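Local coordinates for protein probable transcriptional regulator (Pseudomonas aeruginosa, PDB 2ESN) that is a probable transcriptional regulator of the LysR family, expected to bind DNA through a helix-turn-helix domain and an unidentified small effector through its substrate-binding domain, at residues Tyr178-Arg183 against Leu249-Arg254; Ala190-Leu195 against Leu268-Phe273; Phe241-Thr246 against Ala264-Tyr269. All blocks are in the same frame, centred on the assembly; numbering follows the deposited sequence.

Contact 1 of 3, residues Tyr178-Arg183 against Leu249-Arg254; sequences YVVVAR and LLTAPR
Val-181 and Leu-250 meet at the apolar centre of this antiparallel strand pair, with their CB atoms 4.4 Å apart. Ala-252 and Val-179 share their face of the sheet: the small methyl of Ala-252 stays low, while CG1 of Val-179, set anti to its carbonyl carbon (chi1 -68°), reaches CB of Arg-254 at 3.9 Å. On the other face the side chains of Val-180 and Thr-251 cross obliquely, CG2 of Val-180 coming to 4.1 Å from Thr-251 OG1. Beta-branched valines suit such a strand, filling both faces close to the backbone. CD2 of Leu-249 swings back to CB of Ala-182, 3.6 Å away.

Two hydrogen-bonded pairs hold the strands together. Val-179 N to Ala-252 O and Ala-252 N to Val-179 O are each 2.9 Å; Val-181 N donates to Leu-250 O, and Leu-250 N to Val-181 O. Beyond them the Tyr-178 ring has Pro-253 N over one face, offset toward the rim, and Thr-251 O at its edge, near the ring plane. The polar ends look elsewhere: Tyr-178 OH bonds to Tyr-157 OH, and Thr-251 OG1 to Tyr-198 OH.

Helices 236-244 and 254-264 cover the Val-181 face, and helix 215-221 touches Tyr-178 and Thr-251. Leu-249 pairs onward with strand 202-206, and Val-180 and Ala-182 with strand 266-269, making this a buried seam of the mixed sheet.

Contact 2 of 3, residues Ala190-Leu195 against Leu268-Phe273; sequences AGAPTL and LYPAPF
In the LysR substrate-binding domain, the loop entering helix 195-199 packs Pro-193 and Leu-195 on Tyr-269, Pro-272 and Phe-273 of the proline-rich segment 268-273, which follows from strand 266-269. The touching parts, 191-195 and 269-273, run in roughly the same direction, 18° apart, and no direct hydrogen bond joins them. Tyr-269 points its CB at the loop, and CG anti to the carbonyl carbon (chi1 -61°) sets CD1 and CG beside Ala-192 and Pro-193. The loop backbone runs obliquely past them: Ala-192 CA lies 3.4 Å from Tyr-269 CD1, and Pro-193 CD 3.6 Å from Tyr-269 CG, while Gly-191 O stands over one ring face near its rim. The short methyl of Ala-192 suits this close approach.

Further on, the Pro-272 ring wedges against the loop backbone, its CB 3.4 Å from Leu-195 N. There Thr-194 is the N-cap, its OG1 accepting from Gly-197 N in the first turn of the helix. One water gives a hydrogen to Pro-270 O; another bonds to Tyr-269 OH and, weakly, to Ala-190 O. At the far end, Leu-195 CD1 meets Phe-273 CD2 at 3.8 Å, the two side chains crossing at about a right angle.

Contact 3 of 3, residues Phe241-Thr246 against Ala264-Tyr269; sequences FLAGST and AGLALY
Phe-241, near the end of helix 236-244, meets Ala-264 across the contact. Although the CA-CB bond of Phe-241 leads away from the other segment, CG is anti to the carbonyl carbon (chi1 -74°), and this folds the ring back until CD2 is 3.5 Å from Ala-264 CB. A methyl is small enough to lie obliquely against the ring, which also meets Phe-113 of the second subunit edge-to-face.

Ala-243 follows, its CB 4.5 Å from CD2 of Leu-266, a loose apolar touch. At Gly-244 the approach is closest: its CA lies 3.3 Å from Ala-264 O in a CA-H...O contact, and Leu-266 CD2 presses within 3.6 Å of its N. Glycine, having no CB, lets Ala-264 O come this close. A water gives one hydrogen to Gly-244 O and another to Gly-265 O, each at 2.7 Å. Beyond it, Thr-246 OG1 donates to Leu-242 O over 3.0 Å, from above the carbonyl plane, while Ser-245 N reaches that oxygen from the opposite face. The hydroxyl also bonds to Phe-248 N, tying the helix end to the chain that follows.

On the partner side, helix 254-264 stops in a Schellman motif, with Gly-265 taking the positive phi (70°) that glycine readily adopts. The chain then turns into strand 266-269, the closing step of a beta-alpha-beta crossover in this alpha/beta domain.

In the fold
All three contacts fall in the LysR substrate-binding domain and gather around strand 168-183 and its neighbour 266-269. Strand 168-183 pairs with 249-253 in contact 1 and, on its other side, with 266-269, the strand used by contacts 2 and 3. Contact 1 lies about 10 Å from contact 2 and 8 Å from contact 3, centre to centre; contacts 2 and 3 are about 14 Å apart. Their segments come in the order 178-183, 190-195, 241-246, 249-254 and then the overlapping 264-269 and 268-273, so contact 1 crosses both others along the chain. Strand 266-269 thus has a surface loop packed on its far part and, near its start, segment 241-246, which touches the second subunit.

Contact 1 of 3, residues Tyr178-Arg183 against Leu249-Arg254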
ATOM      1  N   TYR C 178      -4.298  14.365 -34.352  1.00 38.05           N
ATOM      2  CA  TYR C 178      -2.971  13.765 -34.518  1.00 37.65           C
ATOM      3  C   TYR C 178      -2.415  13.995 -35.923  1.00 36.94           C
ATOM      4  O   TYR C 178      -3.181  14.071 -36.891  1.00 35.87           O
ATOM      5  CB  TYR C 178      -3.007  12.271 -34.284  1.00 38.30           C
ATOM      6  CG  TYR C 178      -2.943  11.894 -32.825  1.00 38.33           C
ATOM      7  CD1 TYR C 178      -4.023  12.146 -31.984  1.00 43.64           C
ATOM      8  CD2 TYR C 178      -1.801  11.287 -32.279  1.00 39.88           C
ATOM      9  CE1 TYR C 178      -3.958  11.841 -30.606  1.00 42.69           C
ATOM     10  CE2 TYR C 178      -1.731  10.929 -30.930  1.00 37.07           C
ATOM     11  CZ  TYR C 178      -2.815  11.217 -30.098  1.00 41.19           C
ATOM     12  OH  TYR C 178      -2.771  10.914 -28.753  1.00 41.18           O
ATOM     13  N   VAL C 179      -1.082  14.129 -36.008  1.00 34.90           N
ATOM     14  CA  VAL C 179      -0.399  14.201 -37.257  1.00 33.34           C
ATOM     15  C   VAL C 179       0.820  13.271 -37.162  1.00 32.91           C
ATOM     16  O   VAL C 179       1.123  12.814 -36.094  1.00 32.28           O
ATOM     17  CB  VAL C 179       0.026  15.656 -37.613  1.00 33.28           C
ATOM     18  CG1 VAL C 179      -1.185  16.525 -37.893  1.00 33.27           C
ATOM     19  CG2 VAL C 179       0.967  16.297 -36.522  1.00 32.59           C
ATOM     20  N   VAL C 180       1.441  12.972 -38.307  1.00 32.17           N
ATOM     21  CA  VAL C 180       2.641  12.149 -38.463  1.00 30.63           C
ATOM     22  C   VAL C 180       3.753  13.173 -38.624  1.00 31.46           C
ATOM     23  O   VAL C 180       3.646  14.105 -39.427  1.00 29.07           O
ATOM     24  CB  VAL C 180       2.556  11.219 -39.701  1.00 31.09           C
ATOM     25  CG1 VAL C 180       3.880  10.448 -39.915  1.00 29.17           C
ATOM     26  CG2 VAL C 180       1.421  10.199 -39.482  1.00 28.86           C
ATOM     27  N   VAL C 181       4.798  12.964 -37.825  1.00 30.77           N
ATOM     28  CA  VAL C 181       5.930  13.802 -37.730  1.00 31.66           C
ATOM     29  C   VAL C 181       7.131  12.981 -38.161  1.00 30.66           C
ATOM     30  O   VAL C 181       7.216  11.814 -37.806  1.00 30.90           O
ATOM     31  CB  VAL C 181       6.068  14.191 -36.207  1.00 31.83           C
ATOM     32  CG1 VAL C 181       7.403  14.730 -35.909  1.00 32.42           C
ATOM     33  CG2 VAL C 181       4.888  15.136 -35.755  1.00 32.55           C
ATOM     34  N   ALA C 182       8.026  13.577 -38.969  1.00 31.60           N
ATOM     35  CA  ALA C 182       9.337  12.996 -39.317  1.00 31.05           C
ATOM     36  C   ALA C 182      10.341  14.094 -39.224  1.00 31.70           C
ATOM     37  O   ALA C 182       9.957  15.246 -39.254  1.00 29.75           O
ATOM     38  CB  ALA C 182       9.330  12.494 -40.728  1.00 31.63           C
ATOM     39  N   ARG C 183      11.632  13.742 -39.136  1.00 32.54           N
ATOM     40  CA  ARG C 183      12.664  14.744 -39.338  1.00 32.70           C
ATOM     41  C   ARG C 183      12.369  15.483 -40.662  1.00 33.28           C
ATOM     42  O   ARG C 183      11.767  14.908 -41.627  1.00 32.82           O
ATOM     43  CB  ARG C 183      14.065  14.132 -39.330  1.00 32.17           C
ATOM     44  CG  ARG C 183      14.380  13.103 -40.456  1.00 32.72           C
ATOM     45  CD  ARG C 183      15.824  13.303 -40.845  1.00 40.19           C
ATOM     46  NE  ARG C 183      16.712  12.949 -39.776  1.00 41.95           N
ATOM     47  CZ  ARG C 183      17.677  13.667 -39.215  1.00 41.09           C
ATOM     48  NH1 ARG C 183      18.360  13.067 -38.257  1.00 40.30           N
ATOM     49  NH2 ARG C 183      17.961  14.916 -39.554  1.00 39.69           N
ATOM     50  N   LEU C 249       9.269   7.616 -37.323  1.00 30.23           N
ATOM     51  CA  LEU C 249       8.073   8.387 -37.404  1.00 29.12           C
ATOM     52  C   LEU C 249       7.346   8.433 -36.040  1.00 30.71           C
ATOM     53  O   LEU C 249       7.455   7.485 -35.240  1.00 32.25           O
ATOM     54  CB  LEU C 249       7.180   7.782 -38.478  1.00 30.25           C
ATOM     55  CG  LEU C 249       7.791   7.715 -39.909  1.00 30.37           C
ATOM     56  CD1 LEU C 249       6.728   7.261 -40.888  1.00 29.29           C
ATOM     57  CD2 LEU C 249       8.285   9.104 -40.321  1.00 29.81           C
ATOM     58  N   LEU C 250       6.608   9.516 -35.782  1.00 29.13           N
ATOM     59  CA  LEU C 250       5.903   9.676 -34.541  1.00 28.67           C
ATOM     60  C   LEU C 250       4.528  10.184 -34.891  1.00 28.18           C
ATOM     61  O   LEU C 250       4.403  11.098 -35.690  1.00 30.09           O
ATOM     62  CB  LEU C 250       6.632  10.663 -33.599  1.00 28.29           C
ATOM     63  CG  LEU C 250       5.818  11.229 -32.399  1.00 27.59           C
ATOM     64  CD1 LEU C 250       5.614  10.141 -31.305  1.00 23.46           C
ATOM     65  CD2 LEU C 250       6.524  12.454 -31.778  1.00 31.07           C
ATOM     66  N   THR C 251       3.491   9.612 -34.304  1.00 27.06           N
ATOM     67  CA  THR C 251       2.106  10.079 -34.607  1.00 27.40           C
ATOM     68  C   THR C 251       1.611  10.763 -33.313  1.00 28.79           C
ATOM     69  O   THR C 251       1.436  10.086 -32.290  1.00 28.46           O
ATOM     70  CB  THR C 251       1.194   8.902 -35.031  1.00 27.27           C
ATOM     71  OG1 THR C 251       1.909   8.087 -36.014  1.00 26.67           O
ATOM     72  CG2 THR C 251      -0.195   9.451 -35.532  1.00 29.76           C
ATOM     73  N   ALA C 252       1.475  12.096 -33.358  1.00 28.62           N
ATOM     74  CA  ALA C 252       1.487  12.933 -32.152  1.00 29.69           C
ATOM     75  C   ALA C 252       0.411  13.990 -32.281  1.00 30.02           C
ATOM     76  O   ALA C 252       0.077  14.378 -33.383  1.00 30.28           O
ATOM     77  CB  ALA C 252       2.826  13.712 -32.039  1.00 29.11           C
ATOM     78  N   PRO C 253      -0.048  14.520 -31.144  1.00 29.46           N
ATOM     79  CA  PRO C 253      -0.863  15.693 -31.167  1.00 30.18           C
ATOM     80  C   PRO C 253      -0.236  16.837 -31.944  1.00 30.31           C
ATOM     81  O   PRO C 253       0.938  17.225 -31.695  1.00 29.35           O
ATOM     82  CB  PRO C 253      -1.016  16.065 -29.681  1.00 30.41           C
ATOM     83  CG  PRO C 253      -0.749  14.715 -28.916  1.00 31.27           C
ATOM     84  CD  PRO C 253       0.235  14.007 -29.779  1.00 30.48           C
ATOM     85  N   ARG C 254      -1.050  17.401 -32.836  1.00 30.16           N
ATOM     86  CA  ARG C 254      -0.662  18.545 -33.668  1.00 33.14           C
ATOM     87  C   ARG C 254      -0.259  19.813 -32.876  1.00 31.85           C
ATOM     88  O   ARG C 254       0.750  20.485 -33.168  1.00 30.41           O
ATOM     89  CB  ARG C 254      -1.728  18.818 -34.732  1.00 33.83           C
ATOM     90  CG  ARG C 254      -1.293  19.899 -35.775  1.00 36.67           C
ATOM     91  CD  ARG C 254      -2.489  20.263 -36.664  1.00 36.50           C
ATOM     92  NE  ARG C 254      -2.169  21.264 -37.712  1.00 49.12           N
ATOM     93  CZ  ARG C 254      -2.337  22.612 -37.634  1.00 54.37           C
ATOM     94  NH1 ARG C 254      -2.016  23.387 -38.662  1.00 53.87           N
ATOM     95  NH2 ARG C 254      -2.781  23.228 -36.538  1.00 55.64           N
TER

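Contact 2 of 3, residues Ala190-Leu195 against Leu268-Phe273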
ATOM      1  N   ALA C 190       9.361  11.959 -49.736  1.00 39.74           N
ATOM      2  CA  ALA C 190       9.472  12.996 -50.773  1.00 40.68           C
ATOM      3  C   ALA C 190       8.267  13.930 -50.614  1.00 41.95           C
ATOM      4  O   ALA C 190       8.333  15.139 -50.937  1.00 43.28           O
ATOM      5  CB  ALA C 190       9.550  12.389 -52.157  1.00 40.05           C
ATOM      6  N   GLY C 191       7.196  13.376 -50.053  1.00 41.45           N
ATOM      7  CA  GLY C 191       6.213  14.160 -49.339  1.00 41.29           C
ATOM      8  C   GLY C 191       5.503  13.368 -48.264  1.00 41.46           C
ATOM      9  O   GLY C 191       6.085  12.472 -47.616  1.00 40.54           O
ATOM     10  N   ALA C 192       4.226  13.689 -48.082  1.00 41.12           N
ATOM     11  CA  ALA C 192       3.415  13.049 -47.048  1.00 40.89           C
ATOM     12  C   ALA C 192       3.536  11.519 -47.220  1.00 40.85           C
ATOM     13  O   ALA C 192       3.516  11.041 -48.353  1.00 40.97           O
ATOM     14  CB  ALA C 192       1.938  13.500 -47.183  1.00 40.65           C
ATOM     15  N   PRO C 193       3.658  10.757 -46.112  1.00 40.38           N
ATOM     16  CA  PRO C 193       3.804   9.336 -46.338  1.00 40.00           C
ATOM     17  C   PRO C 193       2.429   8.721 -46.777  1.00 40.63           C
ATOM     18  O   PRO C 193       1.368   9.198 -46.369  1.00 39.46           O
ATOM     19  CB  PRO C 193       4.253   8.794 -44.987  1.00 40.34           C
ATOM     20  CG  PRO C 193       3.764   9.835 -43.960  1.00 41.47           C
ATOM     21  CD  PRO C 193       3.600  11.140 -44.684  1.00 39.61           C
ATOM     22  N   THR C 194       2.480   7.689 -47.623  1.00 40.78           N
ATOM     23  CA  THR C 194       1.315   6.843 -47.911  1.00 41.32           C
ATOM     24  C   THR C 194       1.163   5.863 -46.762  1.00 41.86           C
ATOM     25  O   THR C 194       2.061   5.792 -45.896  1.00 42.01           O
ATOM     26  CB  THR C 194       1.552   6.050 -49.194  1.00 41.08           C
ATOM     27  OG1 THR C 194       2.737   5.268 -49.025  1.00 40.07           O
ATOM     28  CG2 THR C 194       1.730   7.035 -50.414  1.00 40.22           C
ATOM     29  N   LEU C 195       0.077   5.084 -46.734  1.00 42.33           N
ATOM     30  CA  LEU C 195       0.001   3.981 -45.744  1.00 43.47           C
ATOM     31  C   LEU C 195       1.209   3.021 -45.679  1.00 43.55           C
ATOM     32  O   LEU C 195       1.706   2.725 -44.570  1.00 42.50           O
ATOM     33  CB  LEU C 195      -1.323   3.204 -45.870  1.00 44.02           C
ATOM     34  CG  LEU C 195      -1.804   2.263 -44.776  1.00 44.32           C
ATOM     35  CD1 LEU C 195      -1.783   2.915 -43.398  1.00 39.36           C
ATOM     36  CD2 LEU C 195      -3.261   1.815 -45.131  1.00 42.79           C
ATOM     37  N   LEU C 268       5.521  17.996 -40.589  1.00 31.85           N
ATOM     38  CA  LEU C 268       4.260  17.505 -40.083  1.00 31.88           C
ATOM     39  C   LEU C 268       3.441  17.173 -41.303  1.00 33.17           C
ATOM     40  O   LEU C 268       3.387  17.991 -42.228  1.00 31.70           O
ATOM     41  CB  LEU C 268       3.525  18.615 -39.323  1.00 32.04           C
ATOM     42  CG  LEU C 268       3.894  18.871 -37.844  1.00 33.24           C
ATOM     43  CD1 LEU C 268       5.368  19.149 -37.662  1.00 27.94           C
ATOM     44  CD2 LEU C 268       3.044  20.065 -37.252  1.00 31.71           C
ATOM     45  N   TYR C 269       2.805  15.995 -41.281  1.00 33.15           N
ATOM     46  CA  TYR C 269       2.009  15.473 -42.401  1.00 34.51           C
ATOM     47  C   TYR C 269       0.687  14.929 -41.900  1.00 36.68           C
ATOM     48  O   TYR C 269       0.588  14.454 -40.770  1.00 37.48           O
ATOM     49  CB  TYR C 269       2.693  14.270 -43.007  1.00 33.31           C
ATOM     50  CG  TYR C 269       4.051  14.570 -43.567  1.00 31.32           C
ATOM     51  CD1 TYR C 269       4.195  15.405 -44.689  1.00 31.26           C
ATOM     52  CD2 TYR C 269       5.184  14.074 -42.949  1.00 28.24           C
ATOM     53  CE1 TYR C 269       5.465  15.672 -45.200  1.00 31.51           C
ATOM     54  CE2 TYR C 269       6.424  14.343 -43.421  1.00 25.77           C
ATOM     55  CZ  TYR C 269       6.580  15.127 -44.549  1.00 28.40           C
ATOM     56  OH  TYR C 269       7.864  15.369 -45.060  1.00 29.72           O
ATOM     57  N   PRO C 270      -0.332  14.974 -42.758  1.00 39.15           N
ATOM     58  CA  PRO C 270      -1.575  14.266 -42.410  1.00 39.45           C
ATOM     59  C   PRO C 270      -1.304  12.772 -42.300  1.00 39.84           C
ATOM     60  O   PRO C 270      -0.427  12.257 -42.977  1.00 39.25           O
ATOM     61  CB  PRO C 270      -2.518  14.614 -43.555  1.00 39.44           C
ATOM     62  CG  PRO C 270      -1.542  15.084 -44.711  1.00 41.40           C
ATOM     63  CD  PRO C 270      -0.378  15.682 -44.065  1.00 37.99           C
ATOM     64  N   ALA C 271      -2.005  12.094 -41.400  1.00 39.77           N
ATOM     65  CA  ALA C 271      -1.882  10.666 -41.317  1.00 41.35           C
ATOM     66  C   ALA C 271      -2.475  10.033 -42.577  1.00 41.00           C
ATOM     67  O   ALA C 271      -3.541  10.463 -43.017  1.00 42.85           O
ATOM     68  CB  ALA C 271      -2.606  10.143 -40.085  1.00 40.18           C
ATOM     69  N   PRO C 272      -1.835   8.981 -43.112  1.00 41.15           N
ATOM     70  CA  PRO C 272      -2.400   8.223 -44.200  1.00 42.16           C
ATOM     71  C   PRO C 272      -3.502   7.191 -43.804  1.00 42.98           C
ATOM     72  O   PRO C 272      -3.707   6.213 -44.525  1.00 44.19           O
ATOM     73  CB  PRO C 272      -1.174   7.490 -44.730  1.00 42.12           C
ATOM     74  CG  PRO C 272      -0.398   7.189 -43.532  1.00 41.21           C
ATOM     75  CD  PRO C 272      -0.518   8.427 -42.711  1.00 40.96           C
ATOM     76  N   PHE C 273      -4.186   7.400 -42.681  1.00 43.00           N
ATOM     77  CA  PHE C 273      -5.315   6.572 -42.256  1.00 42.41           C
ATOM     78  C   PHE C 273      -6.177   7.466 -41.371  1.00 43.33           C
ATOM     79  O   PHE C 273      -5.776   8.594 -41.016  1.00 42.90           O
ATOM     80  CB  PHE C 273      -4.842   5.303 -41.507  1.00 41.97           C
ATOM     81  CG  PHE C 273      -3.808   5.558 -40.462  1.00 39.80           C
ATOM     82  CD1 PHE C 273      -4.166   5.697 -39.117  1.00 41.70           C
ATOM     83  CD2 PHE C 273      -2.461   5.625 -40.791  1.00 40.26           C
ATOM     84  CE1 PHE C 273      -3.194   5.944 -38.127  1.00 40.65           C
ATOM     85  CE2 PHE C 273      -1.471   5.871 -39.792  1.00 39.14           C
ATOM     86  CZ  PHE C 273      -1.838   6.048 -38.476  1.00 38.71           C
TER
HETATM   87  O   HOH W   1       8.139  16.341 -47.715  1.00 50.12           O
HETATM   88  O   HOH W   2       0.032  11.177 -45.557  1.00 61.43           O

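Contact 3 of 3, residues Phe241-Thr246 against Ala264-Tyr269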
ATOM      1  N   PHE C 241      11.620  15.500 -30.186  1.00 27.76           N
ATOM      2  CA  PHE C 241      13.066  15.621 -30.474  1.00 28.97           C
ATOM      3  C   PHE C 241      13.702  14.326 -30.978  1.00 30.39           C
ATOM      4  O   PHE C 241      14.623  14.358 -31.828  1.00 29.07           O
ATOM      5  CB  PHE C 241      13.878  16.139 -29.273  1.00 30.77           C
ATOM      6  CG  PHE C 241      13.673  17.614 -29.024  1.00 31.91           C
ATOM      7  CD1 PHE C 241      12.750  18.039 -28.071  1.00 29.90           C
ATOM      8  CD2 PHE C 241      14.414  18.563 -29.771  1.00 33.33           C
ATOM      9  CE1 PHE C 241      12.583  19.437 -27.821  1.00 35.43           C
ATOM     10  CE2 PHE C 241      14.250  19.937 -29.579  1.00 31.92           C
ATOM     11  CZ  PHE C 241      13.331  20.387 -28.592  1.00 31.90           C
ATOM     12  N   LEU C 242      13.233  13.201 -30.455  1.00 29.29           N
ATOM     13  CA  LEU C 242      13.702  11.920 -30.961  1.00 29.52           C
ATOM     14  C   LEU C 242      13.442  11.775 -32.487  1.00 28.64           C
ATOM     15  O   LEU C 242      14.315  11.404 -33.263  1.00 27.40           O
ATOM     16  CB  LEU C 242      13.005  10.787 -30.174  1.00 30.45           C
ATOM     17  CG  LEU C 242      13.148   9.360 -30.787  1.00 31.90           C
ATOM     18  CD1 LEU C 242      14.651   8.912 -30.765  1.00 29.69           C
ATOM     19  CD2 LEU C 242      12.296   8.387 -29.991  1.00 26.48           C
ATOM     20  N   ALA C 243      12.227  12.064 -32.900  1.00 29.58           N
ATOM     21  CA  ALA C 243      11.832  12.085 -34.326  1.00 30.20           C
ATOM     22  C   ALA C 243      12.642  12.996 -35.257  1.00 31.82           C
ATOM     23  O   ALA C 243      12.791  12.676 -36.468  1.00 31.57           O
ATOM     24  CB  ALA C 243      10.379  12.439 -34.429  1.00 28.14           C
ATOM     25  N   GLY C 244      13.106  14.155 -34.728  1.00 32.07           N
ATOM     26  CA  GLY C 244      13.972  15.091 -35.436  1.00 30.49           C
ATOM     27  C   GLY C 244      15.420  14.640 -35.574  1.00 32.07           C
ATOM     28  O   GLY C 244      16.135  15.169 -36.414  1.00 34.30           O
ATOM     29  N   SER C 245      15.860  13.665 -34.776  1.00 31.87           N
ATOM     30  CA  SER C 245      17.209  13.103 -34.890  1.00 31.95           C
ATOM     31  C   SER C 245      17.267  11.675 -35.468  1.00 30.59           C
ATOM     32  O   SER C 245      18.335  11.122 -35.523  1.00 31.61           O
ATOM     33  CB  SER C 245      17.981  13.137 -33.564  1.00 32.92           C
ATOM     34  OG  SER C 245      18.382  14.484 -33.278  1.00 35.55           O
ATOM     35  N   THR C 246      16.172  11.147 -35.996  1.00 29.20           N
ATOM     36  CA  THR C 246      16.201   9.818 -36.562  1.00 29.53           C
ATOM     37  C   THR C 246      15.277   9.699 -37.735  1.00 30.26           C
ATOM     38  O   THR C 246      14.539  10.675 -38.112  1.00 29.40           O
ATOM     39  CB  THR C 246      15.712   8.775 -35.514  1.00 29.14           C
ATOM     40  OG1 THR C 246      14.374   9.137 -35.179  1.00 25.09           O
ATOM     41  CG2 THR C 246      16.577   8.758 -34.248  1.00 28.16           C
ATOM     42  N   ALA C 264      12.920  21.128 -33.073  1.00 34.45           N
ATOM     43  CA  ALA C 264      13.435  19.751 -33.256  1.00 33.66           C
ATOM     44  C   ALA C 264      13.734  19.441 -34.736  1.00 32.66           C
ATOM     45  O   ALA C 264      14.167  18.327 -35.044  1.00 34.44           O
ATOM     46  CB  ALA C 264      12.479  18.729 -32.685  1.00 34.06           C
ATOM     47  N   GLY C 265      13.481  20.381 -35.639  1.00 31.61           N
ATOM     48  CA  GLY C 265      13.708  20.149 -37.107  1.00 29.60           C
ATOM     49  C   GLY C 265      12.687  19.151 -37.688  1.00 30.97           C
ATOM     50  O   GLY C 265      13.080  18.065 -38.169  1.00 30.58           O
ATOM     51  N   LEU C 266      11.391  19.486 -37.674  1.00 29.95           N
ATOM     52  CA  LEU C 266      10.369  18.483 -38.110  1.00 30.78           C
ATOM     53  C   LEU C 266       9.592  18.903 -39.284  1.00 31.08           C
ATOM     54  O   LEU C 266       9.407  20.092 -39.437  1.00 30.45           O
ATOM     55  CB  LEU C 266       9.315  18.257 -36.988  1.00 30.72           C
ATOM     56  CG  LEU C 266       9.922  17.977 -35.610  1.00 30.28           C
ATOM     57  CD1 LEU C 266       8.784  17.930 -34.469  1.00 28.09           C
ATOM     58  CD2 LEU C 266      10.790  16.711 -35.639  1.00 25.02           C
ATOM     59  N   ALA C 267       9.072  17.914 -40.030  1.00 31.39           N
ATOM     60  CA  ALA C 267       7.945  18.038 -40.942  1.00 31.40           C
ATOM     61  C   ALA C 267       6.657  17.384 -40.355  1.00 32.36           C
ATOM     62  O   ALA C 267       6.706  16.339 -39.680  1.00 34.76           O
ATOM     63  CB  ALA C 267       8.302  17.372 -42.238  1.00 30.65           C
ATOM     64  N   LEU C 268       5.521  17.996 -40.589  1.00 31.85           N
ATOM     65  CA  LEU C 268       4.260  17.505 -40.083  1.00 31.88           C
ATOM     66  C   LEU C 268       3.441  17.173 -41.303  1.00 33.17           C
ATOM     67  O   LEU C 268       3.387  17.991 -42.228  1.00 31.70           O
ATOM     68  CB  LEU C 268       3.525  18.615 -39.323  1.00 32.04           C
ATOM     69  CG  LEU C 268       3.894  18.871 -37.844  1.00 33.24           C
ATOM     70  CD1 LEU C 268       5.368  19.149 -37.662  1.00 27.94           C
ATOM     71  CD2 LEU C 268       3.044  20.065 -37.252  1.00 31.71           C
ATOM     72  N   TYR C 269       2.805  15.995 -41.281  1.00 33.15           N
ATOM     73  CA  TYR C 269       2.009  15.473 -42.401  1.00 34.51           C
ATOM     74  C   TYR C 269       0.687  14.929 -41.900  1.00 36.68           C
ATOM     75  O   TYR C 269       0.588  14.454 -40.770  1.00 37.48           O
ATOM     76  CB  TYR C 269       2.693  14.270 -43.007  1.00 33.31           C
ATOM     77  CG  TYR C 269       4.051  14.570 -43.567  1.00 31.32           C
ATOM     78  CD1 TYR C 269       4.195  15.405 -44.689  1.00 31.26           C
ATOM     79  CD2 TYR C 269       5.184  14.074 -42.949  1.00 28.24           C
ATOM     80  CE1 TYR C 269       5.465  15.672 -45.200  1.00 31.51           C
ATOM     81  CE2 TYR C 269       6.424  14.343 -43.421  1.00 25.77           C
ATOM     82  CZ  TYR C 269       6.580  15.127 -44.549  1.00 28.40           C
ATOM     83  OH  TYR C 269       7.864  15.369 -45.060  1.00 29.72           O
TER
HETATM   84  O   HOH W   3      15.638  17.218 -38.098  1.00 32.68           O